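Local coordinates for CSEP0064 putative effector protein (Blumeria graminis f. sp. hordei, PDB 6FMB) that binds host RNA without cleaving it and protects host ribosomal RNA from the degradation induced by ribosome-inactivating proteins, which favours fungal infection, at residues R15-A20 / L81-S86. Sequence-based numbering, arbitrary orientation. Where two conformers were deposited one is given.
Sequences RNVRAA and LEVFSS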
ATOM      1  N   ARG A  15      -9.319  -4.199   5.998  1.00 10.28           N
ATOM      2  CA  ARG A  15      -8.734  -5.541   5.961  0.50 10.23           C
ATOM      3  C   ARG A  15      -7.868  -5.754   4.721  1.00 10.18           C
ATOM      4  O   ARG A  15      -6.907  -6.544   4.750  1.00  9.55           O
ATOM      5  CB  ARG A  15      -9.803  -6.629   6.106  0.50 11.67           C
ATOM      6  CG  ARG A  15     -10.659  -6.947   4.890  0.50 11.32           C
ATOM      7  CD  ARG A  15     -11.789  -7.887   5.328  0.50 12.48           C
ATOM      8  NE  ARG A  15     -12.442  -8.638   4.263  0.50 12.35           N
ATOM      9  CZ  ARG A  15     -13.293  -9.656   4.462  0.50 10.22           C
ATOM     10  NH1 ARG A  15     -13.883 -10.272   3.413  0.50  9.73           N
ATOM     11  NH2 ARG A  15     -13.571 -10.071   5.722  0.50  9.66           N
ATOM     12  N   ASN A  16      -8.209  -5.050   3.632  1.00  9.11           N
ATOM     13  CA  ASN A  16      -7.389  -5.114   2.416  1.00  9.27           C
ATOM     14  C   ASN A  16      -6.026  -4.455   2.622  1.00  8.88           C
ATOM     15  O   ASN A  16      -4.994  -4.941   2.149  1.00  9.23           O
ATOM     16  CB  ASN A  16      -8.082  -4.451   1.201  1.00 10.16           C
ATOM     17  CG  ASN A  16      -9.251  -5.248   0.647  1.00 11.17           C
ATOM     18  OD1 ASN A  16      -9.616  -6.285   1.170  1.00 13.27           O
ATOM     19  ND2 ASN A  16      -9.813  -4.759  -0.445  1.00 11.25           N
ATOM     20  N   VAL A  17      -6.020  -3.329   3.339  1.00  9.25           N
ATOM     21  CA  VAL A  17      -4.792  -2.625   3.622  1.00  9.37           C
ATOM     22  C   VAL A  17      -3.918  -3.483   4.542  1.00  9.19           C
ATOM     23  O   VAL A  17      -2.729  -3.635   4.278  1.00 10.05           O
ATOM     24  CB  VAL A  17      -5.070  -1.226   4.226  1.00  9.36           C
ATOM     25  CG1 VAL A  17      -3.791  -0.542   4.688  1.00  9.86           C
ATOM     26  CG2 VAL A  17      -5.811  -0.357   3.203  1.00 10.00           C
ATOM     27  N   ARG A  18      -4.515  -4.079   5.575  1.00  9.26           N
ATOM     28  CA  ARG A  18      -3.765  -4.954   6.472  1.00 10.05           C
ATOM     29  C   ARG A  18      -3.180  -6.158   5.715  1.00  9.55           C
ATOM     30  O   ARG A  18      -2.032  -6.547   5.944  1.00 10.46           O
ATOM     31  CB  ARG A  18      -4.657  -5.442   7.621  1.00 12.23           C
ATOM     32  CG  ARG A  18      -5.130  -4.460   8.681  1.00 17.61           C
ATOM     33  CD  ARG A  18      -5.634  -5.253   9.915  1.00 23.67           C
ATOM     34  NE  ARG A  18      -6.547  -6.374   9.554  1.00 26.23           N
ATOM     35  CZ  ARG A  18      -7.884  -6.318   9.556  1.00 22.96           C
ATOM     36  NH1 ARG A  18      -8.606  -7.369   9.176  1.00 24.56           N
ATOM     37  NH2 ARG A  18      -8.513  -5.212   9.917  1.00 26.99           N
ATOM     38  N   ALA A  19      -3.952  -6.748   4.798  1.00  8.77           N
ATOM     39  CA  ALA A  19      -3.452  -7.862   3.969  1.00  9.28           C
ATOM     40  C   ALA A  19      -2.270  -7.394   3.111  1.00  9.93           C
ATOM     41  O   ALA A  19      -1.288  -8.125   2.949  1.00  9.80           O
ATOM     42  CB  ALA A  19      -4.559  -8.427   3.103  1.00  9.34           C
ATOM     43  N   ALA A  20      -2.373  -6.204   2.533  1.00  9.20           N
ATOM     44  CA  ALA A  20      -1.268  -5.682   1.704  1.00  9.69           C
ATOM     45  C   ALA A  20       0.017  -5.468   2.521  1.00  9.64           C
ATOM     46  O   ALA A  20       1.110  -5.638   1.973  1.00 10.35           O
ATOM     47  CB  ALA A  20      -1.685  -4.419   0.968  1.00 10.08           C
ATOM     48  N   LEU A  81       2.555   3.657   7.605  1.00  9.57           N
ATOM     49  CA  LEU A  81       1.547   3.061   6.717  1.00  9.36           C
ATOM     50  C   LEU A  81       0.713   4.177   6.109  1.00  9.51           C
ATOM     51  O   LEU A  81       0.085   4.941   6.845  1.00 10.15           O
ATOM     52  CB  LEU A  81       0.638   2.093   7.482  1.00 10.40           C
ATOM     53  CG  LEU A  81      -0.550   1.502   6.731  1.00 10.71           C
ATOM     54  CD1 LEU A  81      -0.121   0.746   5.477  1.00 11.59           C
ATOM     55  CD2 LEU A  81      -1.356   0.606   7.665  1.00 12.49           C
ATOM     56  N   GLU A  82       0.735   4.286   4.780  1.00  9.30           N
ATOM     57  CA  GLU A  82      -0.118   5.210   4.051  1.00  9.80           C
ATOM     58  C   GLU A  82      -0.673   4.518   2.800  1.00  9.67           C
ATOM     59  O   GLU A  82      -0.080   3.579   2.284  1.00  9.97           O
ATOM     60  CB  GLU A  82       0.645   6.490   3.682  1.00 11.78           C
ATOM     61  CG  GLU A  82       0.897   7.483   4.821  1.00 13.93           C
ATOM     62  CD  GLU A  82       1.561   8.783   4.387  1.00 15.46           C
ATOM     63  OE1 GLU A  82       2.482   8.765   3.572  1.00 16.14           O
ATOM     64  OE2 GLU A  82       1.194   9.825   4.950  1.00 22.89           O
ATOM     65  N   VAL A  83      -1.813   5.016   2.350  1.00  9.42           N
ATOM     66  CA  VAL A  83      -2.530   4.499   1.199  1.00  8.93           C
ATOM     67  C   VAL A  83      -2.694   5.625   0.169  1.00  9.07           C
ATOM     68  O   VAL A  83      -2.960   6.777   0.529  1.00 10.06           O
ATOM     69  CB  VAL A  83      -3.899   3.886   1.596  1.00  9.96           C
ATOM     70  CG1 VAL A  83      -4.590   3.196   0.422  1.00 11.68           C
ATOM     71  CG2 VAL A  83      -3.722   2.909   2.770  1.00 10.83           C
ATOM     72  N   PHE A  84      -2.548   5.270  -1.109  1.00 10.05           N
ATOM     73  CA  PHE A  84      -2.572   6.223  -2.223  1.00 10.18           C
ATOM     74  C   PHE A  84      -3.380   5.697  -3.391  1.00 11.24           C
ATOM     75  O   PHE A  84      -3.519   4.490  -3.566  1.00 11.80           O
ATOM     76  CB  PHE A  84      -1.141   6.491  -2.734  1.00 12.67           C
ATOM     77  CG  PHE A  84      -0.242   6.992  -1.674  1.00 12.90           C
ATOM     78  CD1 PHE A  84      -0.165   8.345  -1.408  1.00 12.96           C
ATOM     79  CD2 PHE A  84       0.461   6.108  -0.878  1.00 13.26           C
ATOM     80  CE1 PHE A  84       0.627   8.822  -0.365  1.00 15.82           C
ATOM     81  CE2 PHE A  84       1.228   6.571   0.167  1.00 15.85           C
ATOM     82  CZ  PHE A  84       1.309   7.926   0.438  1.00 15.07           C
ATOM     83  N   SER A  85      -3.897   6.636  -4.188  1.00 11.86           N
ATOM     84  CA  SER A  85      -4.447   6.325  -5.499  0.50 12.84           C
ATOM     85  C   SER A  85      -3.479   6.808  -6.563  1.00 13.60           C
ATOM     86  O   SER A  85      -2.798   7.813  -6.375  1.00 16.58           O
ATOM     87  CB  SER A  85      -5.798   7.025  -5.645  0.50 16.08           C
ATOM     88  OG  SER A  85      -6.481   6.562  -6.778  0.50 21.17           O
ATOM     89  N   SER A  86      -3.419   6.120  -7.692  1.00 12.28           N
ATOM     90  CA  SER A  86      -2.511   6.507  -8.805  1.00 13.01           C
ATOM     91  C   SER A  86      -3.123   7.583  -9.717  1.00 13.38           C
ATOM     92  O   SER A  86      -3.347   7.369 -10.918  1.00 16.88           O
ATOM     93  CB  SER A  86      -2.107   5.268  -9.616  1.00 14.52           C
ATOM     94  OG  SER A  86      -1.495   4.286  -8.777  1.00 16.35           O
TER
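V17 of the helix lies over L81 and V83 of the strand. Before it in the helix, N16 turns to the loop that follows strand 51-56, where its ND2 donates hydrogen bonds to the carbonyl oxygens of E57 and S59. V17 then makes the whole contact from the helix side. Its CG1 stands anti to the backbone N (chi1 173°), where it faces both strand side chains. V17 CG1 lies 4.0 Å from L81 CD1, and L81 CD2 is equally near. V17 CG1 also meets V83 CG2 at 3.9 Å. The second methyl, V17 CG2, touches V83 CG2 at 3.9 Å. V83 CG2 therefore sits against both branches of V17, and the leucine fork straddles one of them. L81 and V83 are two apart in an extended strand and so present their side chains to the same helix. W5 of strand 4-7 touches all three residues. One turn on from N16, A20 rests on I72 of strand 70-75. The helix thus packs on a face of the four-stranded antiparallel sheet, consistent with its homology to fungal RNases. All the touching atoms are methyl carbons at van der Waals distance, so the contact rests on hydrophobic burial and shape.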